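Local coordinates for protein gamma-glutamyl-gamma-aminobutyraldehyde dehydrogenase (Burkholderia cenocepacia, PDB 4LIH) that probably oxidises aldehydes, gamma-glutamyl-gamma-aminobutyraldehyde likely among them, to carboxylic acids with NAD(P)+ as electron acceptor, at residues Ala208-Ala212 with Phe225-Pro229; Val173-Ile179 with Ser201-Thr207; Leu12-Gln18 with Asn340-Pro344. All blocks are in the same frame, centred on the assembly; numbering follows the deposited sequence.

Interaction 1: residues Ala208-Ala212 with Phe225-Pro229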
ATOM      1  N   ALA A 208      -5.099 -24.155 -25.196  1.00  9.47           N
ATOM      2  CA  ALA A 208      -5.769 -24.322 -23.918  1.00  9.49           C
ATOM      3  C   ALA A 208      -5.640 -25.765 -23.461  1.00  9.74           C
ATOM      4  O   ALA A 208      -5.232 -26.055 -22.328  1.00  9.69           O
ATOM      5  CB  ALA A 208      -7.246 -23.971 -24.046  1.00  9.41           C
ATOM      6  N   ILE A 209      -6.064 -26.655 -24.363  1.00 10.07           N
ATOM      7  CA  ILE A 209      -5.976 -28.087 -24.152  1.00 10.29           C
ATOM      8  C   ILE A 209      -4.549 -28.476 -23.813  1.00 10.59           C
ATOM      9  O   ILE A 209      -4.316 -29.163 -22.821  1.00 10.62           O
ATOM     10  CB  ILE A 209      -6.486 -28.879 -25.389  1.00 10.37           C
ATOM     11  CG1 ILE A 209      -7.991 -28.673 -25.580  1.00 10.36           C
ATOM     12  CG2 ILE A 209      -6.166 -30.361 -25.219  1.00 10.54           C
ATOM     13  CD1 ILE A 209      -8.623 -29.345 -26.777  1.00 10.47           C
ATOM     14  N   ARG A 210      -3.592 -28.049 -24.623  1.00 10.85           N
ATOM     15  CA  ARG A 210      -2.198 -28.417 -24.405  1.00 11.42           C
ATOM     16  C   ARG A 210      -1.680 -27.996 -23.027  1.00 11.14           C
ATOM     17  O   ARG A 210      -1.063 -28.817 -22.330  1.00 11.21           O
ATOM     18  CB  ARG A 210      -1.286 -27.866 -25.521  1.00 11.85           C
ATOM     19  CG  ARG A 210       0.147 -28.395 -25.511  1.00 12.67           C
ATOM     20  CD  ARG A 210       0.139 -29.919 -25.624  1.00 13.45           C
ATOM     21  NE  ARG A 210       1.501 -30.502 -25.603  1.00 14.73           N
ATOM     22  CZ  ARG A 210       2.057 -31.210 -24.616  1.00 15.56           C
ATOM     23  NH1 ARG A 210       1.408 -31.545 -23.513  1.00 16.40           N
ATOM     24  NH2 ARG A 210       3.304 -31.624 -24.750  1.00 16.32           N
ATOM     25  N   VAL A 211      -1.942 -26.754 -22.610  1.00 10.95           N
ATOM     26  CA  VAL A 211      -1.388 -26.235 -21.337  1.00 10.81           C
ATOM     27  C   VAL A 211      -2.026 -26.904 -20.118  1.00 10.80           C
ATOM     28  O   VAL A 211      -1.442 -26.921 -19.013  1.00 10.62           O
ATOM     29  CB  VAL A 211      -1.440 -24.690 -21.189  1.00 10.80           C
ATOM     30  CG1 VAL A 211      -0.646 -24.001 -22.293  1.00 10.84           C
ATOM     31  CG2 VAL A 211      -2.856 -24.141 -21.120  1.00 10.73           C
ATOM     32  N   ALA A 212      -3.211 -27.472 -20.338  1.00 10.62           N
ATOM     33  CA  ALA A 212      -3.911 -28.242 -19.303  1.00 10.73           C
ATOM     34  C   ALA A 212      -3.108 -29.476 -18.929  1.00 10.92           C
ATOM     35  O   ALA A 212      -2.968 -29.783 -17.757  1.00 10.77           O
ATOM     36  CB  ALA A 212      -5.289 -28.664 -19.790  1.00 10.60           C
ATOM     37  N   PHE A 225      -7.487 -27.187 -12.544  1.00 10.24           N
ATOM     38  CA  PHE A 225      -7.445 -26.573 -13.866  1.00 10.06           C
ATOM     39  C   PHE A 225      -8.004 -27.548 -14.905  1.00 10.07           C
ATOM     40  O   PHE A 225      -7.432 -28.600 -15.127  1.00 10.43           O
ATOM     41  CB  PHE A 225      -6.050 -26.052 -14.236  1.00  9.95           C
ATOM     42  CG  PHE A 225      -6.019 -25.248 -15.535  1.00  9.82           C
ATOM     43  CD1 PHE A 225      -6.765 -24.082 -15.706  1.00  9.69           C
ATOM     44  CD2 PHE A 225      -5.249 -25.690 -16.595  1.00  9.81           C
ATOM     45  CE1 PHE A 225      -6.700 -23.378 -16.909  1.00  9.61           C
ATOM     46  CE2 PHE A 225      -5.214 -25.033 -17.791  1.00  9.69           C
ATOM     47  CZ  PHE A 225      -5.940 -23.854 -17.956  1.00  9.56           C
ATOM     48  N   ASN A 226      -9.182 -27.212 -15.426  1.00  9.92           N
ATOM     49  CA  ASN A 226      -9.934 -28.009 -16.404  1.00  9.85           C
ATOM     50  C   ASN A 226     -10.183 -27.165 -17.655  1.00  9.82           C
ATOM     51  O   ASN A 226     -10.431 -25.951 -17.562  1.00  9.41           O
ATOM     52  CB  ASN A 226     -11.296 -28.380 -15.850  1.00  9.93           C
ATOM     53  CG  ASN A 226     -11.241 -28.891 -14.426  1.00 10.01           C
ATOM     54  OD1 ASN A 226     -10.959 -30.065 -14.183  1.00 10.16           O
ATOM     55  ND2 ASN A 226     -11.424 -27.981 -13.466  1.00 10.00           N
ATOM     56  N   VAL A 227     -10.154 -27.818 -18.823  1.00  9.89           N
ATOM     57  CA  VAL A 227     -10.406 -27.162 -20.101  1.00  9.91           C
ATOM     58  C   VAL A 227     -11.536 -27.937 -20.807  1.00 10.15           C
ATOM     59  O   VAL A 227     -11.475 -29.191 -20.946  1.00 10.69           O
ATOM     60  CB  VAL A 227      -9.117 -27.076 -20.973  1.00  9.80           C
ATOM     61  CG1 VAL A 227      -9.415 -26.576 -22.390  1.00  9.68           C
ATOM     62  CG2 VAL A 227      -8.072 -26.176 -20.293  1.00  9.68           C
ATOM     63  N   VAL A 228     -12.589 -27.205 -21.156  1.00 10.27           N
ATOM     64  CA  VAL A 228     -13.812 -27.731 -21.748  1.00 10.47           C
ATOM     65  C   VAL A 228     -14.033 -27.087 -23.117  1.00 10.47           C
ATOM     66  O   VAL A 228     -14.690 -26.044 -23.227  1.00 10.07           O
ATOM     67  CB  VAL A 228     -15.023 -27.457 -20.827  1.00 10.63           C
ATOM     68  CG1 VAL A 228     -16.332 -27.933 -21.425  1.00 10.96           C
ATOM     69  CG2 VAL A 228     -14.784 -28.110 -19.495  1.00 10.73           C
ATOM     70  N   PRO A 229     -13.493 -27.723 -24.165  1.00 10.45           N
ATOM     71  CA  PRO A 229     -13.707 -27.191 -25.518  1.00 10.60           C
ATOM     72  C   PRO A 229     -15.170 -27.334 -25.975  1.00 10.83           C
ATOM     73  O   PRO A 229     -15.902 -28.179 -25.433  1.00 10.42           O
ATOM     74  CB  PRO A 229     -12.757 -28.019 -26.398  1.00 10.59           C
ATOM     75  CG  PRO A 229     -12.079 -28.998 -25.527  1.00 10.64           C
ATOM     76  CD  PRO A 229     -12.647 -28.925 -24.145  1.00 10.66           C
TER
HETATM   77  O   HOH W   1      -4.744 -29.147 -15.501  1.00 11.72           O
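A208, I209, V211 and A212 pack against F225, V227 and P229 in a helix-on-strand contact whose side chains meet through apolar groups, inside the beta-alpha-beta unit made by strand 195-199, helix 206-218 and strand 225-227 of the Rossmann-like domain. Helix and strand axes come within 8.2 Å and run roughly antiparallel, at 148°, as a crossover helix does when the chain returns to start the next parallel strand.

V227 is the centre of the contact. With CG1 anti to the backbone N (chi1 172°), its two methyls each take one alanine of the helix: CG1 meets A208 CB at 3.8 Å, while CG2 reaches A212 CB, also at 3.8 Å. Small alanines one helical turn apart let a branched strand residue come this near the helix backbone, and V227 CG2 lies 3.5 Å from A208 O, a carbonyl already engaged by A212 N. Further along, I209 sends its long branch past V227 at about a right angle, so that its CD1 touches P229 CG at 3.7 Å just after the strand ends. F225 closes the other end with its ring edge: CE2 lies 3.8 Å from A212 CA, and V211 CG2 also sits near the ring plane. One water lies within hydrogen-bonding distance of both A212 O (2.9 Å) and F225 O (2.8 Å), two backbone carbonyls that cannot bond each other.

Strand 195-199 lies parallel to 225-227 and contributes V196 and L198, which touch F225, whose ring also meets F186 edge-to-face. On the reverse side of the sheet, N226 and V228 face helix 64-80.

Interaction 2: residues Val173-Ile179 with Ser201-Thr207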
ATOM      1  N   VAL A 173     -12.785 -17.425 -22.973  1.00 10.59           N
ATOM      2  CA  VAL A 173     -11.844 -16.554 -23.650  1.00 10.88           C
ATOM      3  C   VAL A 173     -11.944 -16.634 -25.161  1.00 10.69           C
ATOM      4  O   VAL A 173     -12.488 -17.595 -25.680  1.00 10.52           O
ATOM      5  CB  VAL A 173     -10.408 -16.842 -23.166  1.00 11.35           C
ATOM      6  CG1 VAL A 173     -10.314 -16.574 -21.672  1.00 11.68           C
ATOM      7  CG2 VAL A 173     -10.053 -18.269 -23.462  1.00 11.54           C
ATOM      8  N   PRO A 174     -11.409 -15.618 -25.873  1.00 10.58           N
ATOM      9  CA  PRO A 174     -11.654 -15.506 -27.267  1.00 10.55           C
ATOM     10  C   PRO A 174     -10.537 -16.153 -28.073  1.00 10.35           C
ATOM     11  O   PRO A 174      -9.650 -16.788 -27.533  1.00  9.91           O
ATOM     12  CB  PRO A 174     -11.703 -13.980 -27.468  1.00 10.68           C
ATOM     13  CG  PRO A 174     -10.690 -13.494 -26.569  1.00 10.67           C
ATOM     14  CD  PRO A 174     -10.530 -14.514 -25.433  1.00 10.69           C
ATOM     15  N   TRP A 175     -10.645 -16.021 -29.381  1.00 10.32           N
ATOM     16  CA  TRP A 175      -9.749 -16.679 -30.336  1.00 10.22           C
ATOM     17  C   TRP A 175      -8.654 -15.791 -30.864  1.00 10.10           C
ATOM     18  O   TRP A 175      -7.805 -16.258 -31.639  1.00 10.10           O
ATOM     19  CB  TRP A 175     -10.576 -17.210 -31.533  1.00 10.39           C
ATOM     20  CG  TRP A 175     -11.550 -16.165 -32.129  1.00 10.38           C
ATOM     21  CD1 TRP A 175     -12.895 -16.084 -31.880  1.00 10.56           C
ATOM     22  CD2 TRP A 175     -11.254 -15.100 -33.039  1.00 10.49           C
ATOM     23  NE1 TRP A 175     -13.437 -15.029 -32.549  1.00 10.58           N
ATOM     24  CE2 TRP A 175     -12.463 -14.410 -33.281  1.00 10.47           C
ATOM     25  CE3 TRP A 175     -10.088 -14.646 -33.658  1.00 10.41           C
ATOM     26  CZ2 TRP A 175     -12.546 -13.314 -34.153  1.00 10.56           C
ATOM     27  CZ3 TRP A 175     -10.168 -13.555 -34.544  1.00 10.63           C
ATOM     28  CH2 TRP A 175     -11.390 -12.894 -34.770  1.00 10.49           C
ATOM     29  N   ASN A 176      -8.677 -14.499 -30.537  1.00  9.93           N
ATOM     30  CA  ASN A 176      -7.675 -13.607 -31.156  1.00  9.93           C
ATOM     31  C   ASN A 176      -6.309 -13.745 -30.489  1.00  9.67           C
ATOM     32  O   ASN A 176      -5.257 -13.632 -31.170  1.00  9.71           O
ATOM     33  CB  ASN A 176      -8.144 -12.153 -31.232  1.00  9.95           C
ATOM     34  CG  ASN A 176      -8.428 -11.551 -29.870  1.00 10.16           C
ATOM     35  OD1 ASN A 176      -8.813 -12.255 -28.920  1.00 10.40           O
ATOM     36  ND2 ASN A 176      -8.164 -10.253 -29.735  1.00 10.10           N
ATOM     37  N   PHE A 177      -6.322 -13.990 -29.177  1.00  9.36           N
ATOM     38  CA  PHE A 177      -5.119 -14.284 -28.395  1.00  9.18           C
ATOM     39  C   PHE A 177      -5.417 -15.469 -27.483  1.00  9.02           C
ATOM     40  O   PHE A 177      -5.527 -15.271 -26.254  1.00  8.90           O
ATOM     41  CB  PHE A 177      -4.671 -13.078 -27.522  1.00  9.05           C
ATOM     42  CG  PHE A 177      -4.182 -11.919 -28.317  1.00  9.12           C
ATOM     43  CD1 PHE A 177      -2.864 -11.838 -28.694  1.00  9.11           C
ATOM     44  CD2 PHE A 177      -5.083 -10.945 -28.762  1.00  9.05           C
ATOM     45  CE1 PHE A 177      -2.428 -10.801 -29.485  1.00  9.29           C
ATOM     46  CE2 PHE A 177      -4.630  -9.898 -29.561  1.00  9.15           C
ATOM     47  CZ  PHE A 177      -3.325  -9.850 -29.940  1.00  9.23           C
ATOM     48  N   PRO A 178      -5.557 -16.687 -28.056  1.00  8.97           N
ATOM     49  CA  PRO A 178      -6.067 -17.804 -27.265  1.00  9.09           C
ATOM     50  C   PRO A 178      -5.244 -18.107 -26.028  1.00  9.04           C
ATOM     51  O   PRO A 178      -5.788 -18.086 -24.941  1.00  8.86           O
ATOM     52  CB  PRO A 178      -6.078 -19.001 -28.243  1.00  9.13           C
ATOM     53  CG  PRO A 178      -6.065 -18.355 -29.601  1.00  9.21           C
ATOM     54  CD  PRO A 178      -5.354 -17.053 -29.473  1.00  9.14           C
ATOM     55  N   ILE A 179      -3.966 -18.391 -26.173  1.00  9.21           N
ATOM     56  CA  ILE A 179      -3.188 -18.754 -24.991  1.00  9.57           C
ATOM     57  C   ILE A 179      -2.959 -17.562 -24.047  1.00  9.72           C
ATOM     58  O   ILE A 179      -3.005 -17.716 -22.811  1.00  9.84           O
ATOM     59  CB  ILE A 179      -1.870 -19.503 -25.315  1.00  9.67           C
ATOM     60  CG1 ILE A 179      -1.391 -20.227 -24.024  1.00  9.63           C
ATOM     61  CG2 ILE A 179      -0.816 -18.577 -25.908  1.00  9.70           C
ATOM     62  CD1 ILE A 179      -0.026 -20.846 -24.191  1.00  9.82           C
ATOM     63  N   SER A 201     -12.331 -20.649 -27.064  1.00 10.43           N
ATOM     64  CA  SER A 201     -13.215 -20.444 -28.235  1.00 10.88           C
ATOM     65  C   SER A 201     -13.206 -21.703 -29.066  1.00 11.27           C
ATOM     66  O   SER A 201     -12.176 -22.334 -29.171  1.00 11.21           O
ATOM     67  CB  SER A 201     -12.753 -19.214 -29.057  1.00 10.93           C
ATOM     68  OG  SER A 201     -13.470 -19.107 -30.298  1.00 10.94           O
ATOM     69  N   GLU A 202     -14.364 -22.101 -29.604  1.00 11.87           N
ATOM     70  CA  GLU A 202     -14.417 -23.131 -30.618  1.00 12.61           C
ATOM     71  C   GLU A 202     -13.480 -22.854 -31.806  1.00 12.14           C
ATOM     72  O   GLU A 202     -13.071 -23.808 -32.479  1.00 11.93           O
ATOM     73  CB  GLU A 202     -15.858 -23.351 -31.108  1.00 13.82           C
ATOM     74  CG  GLU A 202     -16.440 -22.187 -31.876  1.00 15.28           C
ATOM     75  CD  GLU A 202     -17.081 -21.072 -31.033  1.00 17.19           C
ATOM     76  OE1 GLU A 202     -16.851 -20.879 -29.755  1.00 18.68           O
ATOM     77  OE2 GLU A 202     -17.821 -20.318 -31.713  1.00 19.16           O
ATOM     78  N   LYS A 203     -13.165 -21.560 -32.047  1.00 11.54           N
ATOM     79  CA  LYS A 203     -12.235 -21.169 -33.078  1.00 11.34           C
ATOM     80  C   LYS A 203     -10.750 -21.339 -32.686  1.00 11.20           C
ATOM     81  O   LYS A 203      -9.878 -21.173 -33.541  1.00 11.06           O
ATOM     82  CB  LYS A 203     -12.473 -19.730 -33.508  1.00 11.41           C
ATOM     83  CG  LYS A 203     -13.836 -19.448 -34.103  1.00 11.55           C
ATOM     84  CD  LYS A 203     -13.917 -18.077 -34.762  1.00 11.96           C
ATOM     85  CE  LYS A 203     -15.291 -17.391 -34.589  1.00 12.18           C
ATOM     86  NZ  LYS A 203     -16.335 -17.976 -35.455  1.00 12.50           N
ATOM     87  N   SER A 204     -10.462 -21.647 -31.416  1.00 10.85           N
ATOM     88  CA  SER A 204      -9.064 -21.799 -30.994  1.00 10.61           C
ATOM     89  C   SER A 204      -8.899 -22.607 -29.707  1.00 10.26           C
ATOM     90  O   SER A 204      -8.511 -22.070 -28.685  1.00 10.01           O
ATOM     91  CB  SER A 204      -8.481 -20.405 -30.757  1.00 10.56           C
ATOM     92  OG  SER A 204      -9.268 -19.688 -29.823  1.00 10.53           O
ATOM     93  N   PRO A 205      -9.218 -23.886 -29.742  1.00 10.02           N
ATOM     94  CA  PRO A 205      -9.161 -24.699 -28.566  1.00  9.90           C
ATOM     95  C   PRO A 205      -7.793 -25.268 -28.202  1.00  9.86           C
ATOM     96  O   PRO A 205      -7.650 -25.763 -27.081  1.00  9.71           O
ATOM     97  CB  PRO A 205     -10.066 -25.869 -28.957  1.00 10.00           C
ATOM     98  CG  PRO A 205      -9.779 -26.032 -30.401  1.00 10.05           C
ATOM     99  CD  PRO A 205      -9.792 -24.637 -30.884  1.00 10.03           C
ATOM    100  N   LEU A 206      -6.857 -25.326 -29.158  1.00  9.89           N
ATOM    101  CA  LEU A 206      -5.693 -26.238 -29.010  1.00 10.01           C
ATOM    102  C   LEU A 206      -4.672 -25.912 -27.892  1.00  9.80           C
ATOM    103  O   LEU A 206      -4.259 -26.829 -27.140  1.00  9.86           O
ATOM    104  CB  LEU A 206      -4.950 -26.439 -30.353  1.00 10.06           C
ATOM    105  CG  LEU A 206      -5.818 -26.982 -31.528  1.00 10.14           C
ATOM    106  CD1 LEU A 206      -4.997 -27.198 -32.784  1.00 10.22           C
ATOM    107  CD2 LEU A 206      -6.494 -28.262 -31.098  1.00 10.16           C
ATOM    108  N   THR A 207      -4.229 -24.667 -27.798  1.00  9.71           N
ATOM    109  CA  THR A 207      -3.233 -24.320 -26.770  1.00  9.64           C
ATOM    110  C   THR A 207      -3.809 -24.454 -25.363  1.00  9.63           C
ATOM    111  O   THR A 207      -3.090 -24.826 -24.448  1.00  9.78           O
ATOM    112  CB  THR A 207      -2.532 -22.949 -26.990  1.00  9.61           C
ATOM    113  OG1 THR A 207      -3.486 -21.873 -27.106  1.00  9.55           O
ATOM    114  CG2 THR A 207      -1.659 -23.008 -28.209  1.00  9.71           C
TER
HETATM  115  O   HOH W   2      -9.766 -19.513 -26.935  1.00  8.93           O
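W175, P178 and I179 pack on S201, K203, S204 and T207, where two loops run side by side into the starts of helices 178-191 and 206-218 in the Rossmann-like domain. The 201-207 segment opens with a type I beta turn from S201 to S204 that also holds an ST turn.

W175 has the largest contact surface on its segment and is met on one face and at one edge. K203 runs alongside it, pointing the same way, and lays its CD over that face, a CH-pi contact 3.8 Å from the centroid of the five-membered ring. A lysine suits this place because its methylenes cover the ring while NZ continues to a salt bridge with D353. S201 OG approaches the indole at its edge, 3.5 Å from CD1, and is held there by accepting from K203 N. S204 OG lies 3.1 Å from W175 CA, placed by a chi1 of 56° between its own backbone N and carbonyl carbon. S204 CB presses on P178 CG at 3.4 Å, closer than usual for two carbons; a small serine suits so tight a place. I179 and T207 cross at about a right angle, with T207 OG1 only 3.4 Å from I179 CB.

In the second shell, E113 of helix 106-117 bonds both T207 OG1 and I179 N, tying the two helix starts to a common carboxylate. F408 meets W175 with its plane about perpendicular. P174 lies about 8 Å from E274, the predicted active-site residue, measured between side chains.

One water joins the loops: it donates to P174 O, accepts from S201 N at 2.8 Å, and hydrogen-bonds S204 OG at 2.9 Å.

Interaction 3: residues Leu12-Gln18 with Asn340-Pro344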
ATOM      1  N   LEU A  12      13.796 -20.657 -36.235  1.00 29.83           N
ATOM      2  CA  LEU A  12      13.427 -21.696 -37.223  1.00 28.30           C
ATOM      3  C   LEU A  12      12.928 -21.041 -38.525  1.00 26.98           C
ATOM      4  O   LEU A  12      12.411 -19.921 -38.495  1.00 26.46           O
ATOM      5  CB  LEU A  12      12.326 -22.623 -36.659  1.00 28.20           C
ATOM      6  CG  LEU A  12      12.699 -23.728 -35.677  1.00 28.32           C
ATOM      7  CD1 LEU A  12      13.245 -23.164 -34.378  1.00 28.49           C
ATOM      8  CD2 LEU A  12      11.514 -24.644 -35.410  1.00 28.25           C
ATOM      9  N   THR A  13      13.088 -21.744 -39.646  1.00 26.25           N
ATOM     10  CA  THR A  13      12.693 -21.270 -40.983  1.00 25.45           C
ATOM     11  C   THR A  13      11.288 -21.747 -41.321  1.00 25.14           C
ATOM     12  O   THR A  13      10.726 -22.583 -40.622  1.00 25.65           O
ATOM     13  CB  THR A  13      13.579 -21.857 -42.102  1.00 25.82           C
ATOM     14  OG1 THR A  13      13.354 -23.274 -42.190  1.00 26.68           O
ATOM     15  CG2 THR A  13      15.030 -21.580 -41.875  1.00 25.75           C
ATOM     16  N   LEU A  14      10.756 -21.255 -42.431  1.00 24.08           N
ATOM     17  CA  LEU A  14       9.436 -21.644 -42.885  1.00 23.53           C
ATOM     18  C   LEU A  14       9.373 -23.138 -43.070  1.00 23.66           C
ATOM     19  O   LEU A  14       8.420 -23.782 -42.628  1.00 21.73           O
ATOM     20  CB  LEU A  14       9.090 -20.920 -44.190  1.00 23.61           C
ATOM     21  CG  LEU A  14       7.947 -21.434 -45.054  1.00 24.27           C
ATOM     22  CD1 LEU A  14       6.617 -21.317 -44.314  1.00 23.52           C
ATOM     23  CD2 LEU A  14       7.925 -20.687 -46.385  1.00 24.72           C
ATOM     24  N   ALA A  15      10.401 -23.686 -43.740  1.00 23.61           N
ATOM     25  CA  ALA A  15      10.503 -25.124 -43.996  1.00 23.54           C
ATOM     26  C   ALA A  15      10.510 -25.933 -42.698  1.00 22.61           C
ATOM     27  O   ALA A  15       9.894 -26.999 -42.624  1.00 22.18           O
ATOM     28  CB  ALA A  15      11.764 -25.428 -44.833  1.00 23.87           C
ATOM     29  N   ASP A  16      11.201 -25.413 -41.686  1.00 22.58           N
ATOM     30  CA  ASP A  16      11.264 -26.057 -40.359  1.00 22.60           C
ATOM     31  C   ASP A  16       9.867 -26.134 -39.741  1.00 20.90           C
ATOM     32  O   ASP A  16       9.466 -27.177 -39.239  1.00 20.83           O
ATOM     33  CB  ASP A  16      12.172 -25.297 -39.385  1.00 23.53           C
ATOM     34  CG  ASP A  16      13.656 -25.399 -39.730  1.00 24.98           C
ATOM     35  OD1 ASP A  16      14.047 -26.206 -40.610  1.00 27.78           O
ATOM     36  OD2 ASP A  16      14.417 -24.644 -39.104  1.00 24.96           O
ATOM     37  N   TRP A  17       9.125 -25.030 -39.803  1.00 19.96           N
ATOM     38  CA  TRP A  17       7.769 -24.999 -39.240  1.00 18.86           C
ATOM     39  C   TRP A  17       6.824 -25.915 -40.002  1.00 19.96           C
ATOM     40  O   TRP A  17       6.012 -26.611 -39.382  1.00 19.83           O
ATOM     41  CB  TRP A  17       7.219 -23.569 -39.176  1.00 17.61           C
ATOM     42  CG  TRP A  17       7.926 -22.722 -38.155  1.00 16.29           C
ATOM     43  CD1 TRP A  17       8.693 -21.626 -38.394  1.00 15.93           C
ATOM     44  CD2 TRP A  17       7.942 -22.925 -36.731  1.00 15.69           C
ATOM     45  NE1 TRP A  17       9.186 -21.130 -37.219  1.00 15.48           N
ATOM     46  CE2 TRP A  17       8.747 -21.909 -36.178  1.00 15.39           C
ATOM     47  CE3 TRP A  17       7.340 -23.856 -35.877  1.00 15.48           C
ATOM     48  CZ2 TRP A  17       8.971 -21.791 -34.787  1.00 15.13           C
ATOM     49  CZ3 TRP A  17       7.569 -23.746 -34.488  1.00 15.34           C
ATOM     50  CH2 TRP A  17       8.371 -22.705 -33.966  1.00 14.99           C
ATOM     51  N   GLN A  18       6.930 -25.922 -41.326  1.00 20.81           N
ATOM     52  CA  GLN A  18       6.122 -26.821 -42.152  1.00 23.02           C
ATOM     53  C   GLN A  18       6.391 -28.284 -41.814  1.00 23.87           C
ATOM     54  O   GLN A  18       5.462 -29.067 -41.701  1.00 23.80           O
ATOM     55  CB  GLN A  18       6.386 -26.583 -43.644  1.00 23.39           C
ATOM     56  CG  GLN A  18       5.835 -25.258 -44.155  1.00 23.50           C
ATOM     57  CD  GLN A  18       6.269 -24.940 -45.574  1.00 23.77           C
ATOM     58  OE1 GLN A  18       7.427 -25.125 -45.943  1.00 24.25           O
ATOM     59  NE2 GLN A  18       5.330 -24.461 -46.378  1.00 24.54           N
ATOM     60  N   ASN A 340       1.659 -16.415 -45.555  1.00 16.85           N
ATOM     61  CA  ASN A 340       1.565 -17.653 -44.774  1.00 16.74           C
ATOM     62  C   ASN A 340       2.081 -17.394 -43.359  1.00 16.07           C
ATOM     63  O   ASN A 340       3.259 -17.066 -43.173  1.00 16.44           O
ATOM     64  CB  ASN A 340       2.379 -18.784 -45.435  1.00 17.29           C
ATOM     65  CG  ASN A 340       2.116 -20.159 -44.810  1.00 17.60           C
ATOM     66  OD1 ASN A 340       1.686 -20.277 -43.670  1.00 16.71           O
ATOM     67  ND2 ASN A 340       2.373 -21.221 -45.586  1.00 18.01           N
ATOM     68  N   PRO A 341       1.223 -17.589 -42.346  1.00 15.26           N
ATOM     69  CA  PRO A 341       1.757 -17.298 -41.012  1.00 15.05           C
ATOM     70  C   PRO A 341       2.808 -18.297 -40.514  1.00 14.94           C
ATOM     71  O   PRO A 341       3.487 -17.980 -39.555  1.00 14.20           O
ATOM     72  CB  PRO A 341       0.522 -17.301 -40.121  1.00 14.88           C
ATOM     73  CG  PRO A 341      -0.472 -18.102 -40.830  1.00 14.97           C
ATOM     74  CD  PRO A 341      -0.206 -17.957 -42.292  1.00 15.40           C
ATOM     75  N   LEU A 342       2.987 -19.440 -41.200  1.00 15.33           N
ATOM     76  CA  LEU A 342       4.070 -20.365 -40.898  1.00 15.64           C
ATOM     77  C   LEU A 342       5.449 -19.838 -41.295  1.00 15.96           C
ATOM     78  O   LEU A 342       6.469 -20.416 -40.879  1.00 15.15           O
ATOM     79  CB  LEU A 342       3.838 -21.736 -41.547  1.00 16.13           C
ATOM     80  CG  LEU A 342       2.703 -22.561 -40.936  1.00 16.21           C
ATOM     81  CD1 LEU A 342       2.447 -23.821 -41.749  1.00 16.91           C
ATOM     82  CD2 LEU A 342       3.002 -22.897 -39.479  1.00 16.23           C
ATOM     83  N   ASP A 343       5.460 -18.736 -42.066  1.00 15.84           N
ATOM     84  CA  ASP A 343       6.680 -18.088 -42.525  1.00 16.12           C
ATOM     85  C   ASP A 343       7.105 -17.015 -41.521  1.00 15.87           C
ATOM     86  O   ASP A 343       6.354 -16.051 -41.278  1.00 15.24           O
ATOM     87  CB  ASP A 343       6.422 -17.452 -43.900  1.00 16.41           C
ATOM     88  CG  ASP A 343       7.671 -16.818 -44.523  1.00 16.87           C
ATOM     89  OD1 ASP A 343       8.608 -16.381 -43.806  1.00 16.72           O
ATOM     90  OD2 ASP A 343       7.656 -16.724 -45.759  1.00 16.91           O
ATOM     91  N   PRO A 344       8.302 -17.160 -40.943  1.00 16.40           N
ATOM     92  CA  PRO A 344       8.740 -16.206 -39.908  1.00 16.60           C
ATOM     93  C   PRO A 344       8.933 -14.768 -40.338  1.00 16.84           C
ATOM     94  O   PRO A 344       9.062 -13.922 -39.467  1.00 16.66           O
ATOM     95  CB  PRO A 344      10.079 -16.779 -39.390  1.00 16.84           C
ATOM     96  CG  PRO A 344      10.241 -18.106 -40.014  1.00 17.14           C
ATOM     97  CD  PRO A 344       9.208 -18.317 -41.080  1.00 16.70           C
TER
HETATM   98  O   HOH W   3       2.213 -24.401 -45.228  1.00 26.27           O
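L14 and W17 close over L342 O, a carbonyl oxygen that this contact buries and that finds no hydrogen-bonding partner in the model; L14 CD1 comes to 3.6 Å of it and W17 CD1 to 3.5 Å. The setting is the capped start of helix 14-23 lying on a type I beta turn, N340 to D343, in the loop between helices 319-333 and 354-370.

Each side has its own internal hydrogen bonds. T13 and D16 form a capping box: T13 OG1 accepts from D16 N, and D16 OD2, met from above the carboxylate plane, accepts from T13 N. Threonine and aspartate suit these positions because T13 reaches forward to D16 N and D16 back to T13 N, amides that lack i-4 partners at a helix start. In the other segment, N340 OD1 receives L342 N at 2.9 Å, an Asx turn built into the beta turn, with the donor standing above the plane of the amide carbonyl.

Between them the packing is largely apolar, with a few carbons resting on backbone oxygens. L14 holds CG anti to its backbone nitrogen (chi1 163°), which carries CD1 over the turn to touch both L342 CB and D343 CB at 3.9 Å. P344, a rigid ring with no N-H to satisfy, packs against the helix start: its CG nears L12 O at 3.2 Å and reaches the W17 ring at the edge, close to its plane. L12 CD2 covers one face of that indole, while helices 106-117 and 121-142 supply L111, I121 and T125 around it.

Toward the exposed end the link turns polar: one water accepts from N340 ND2 at 3.2 Å and, more weakly, from Q18 NE2.

How the interactions relate
From the N terminus, the chain first lays down residues 12-18, whose partner comes only at 340-344, so interaction 3 closes a loop of more than 300 residues that contains the other two. Within it, 173-179 meets 201-207 and closes interaction 2; residues 208-212 then follow at once and find 225-229, so interactions 2 and 1 stand in series and none of the loops cross. Both use helix 206-218, interaction 2 at its start and interaction 1 in its next turn, and they touch where V211 CG1 packs on I179 CD1. Interaction 3, without contact to either, ties the N-terminal helix to a distant loop.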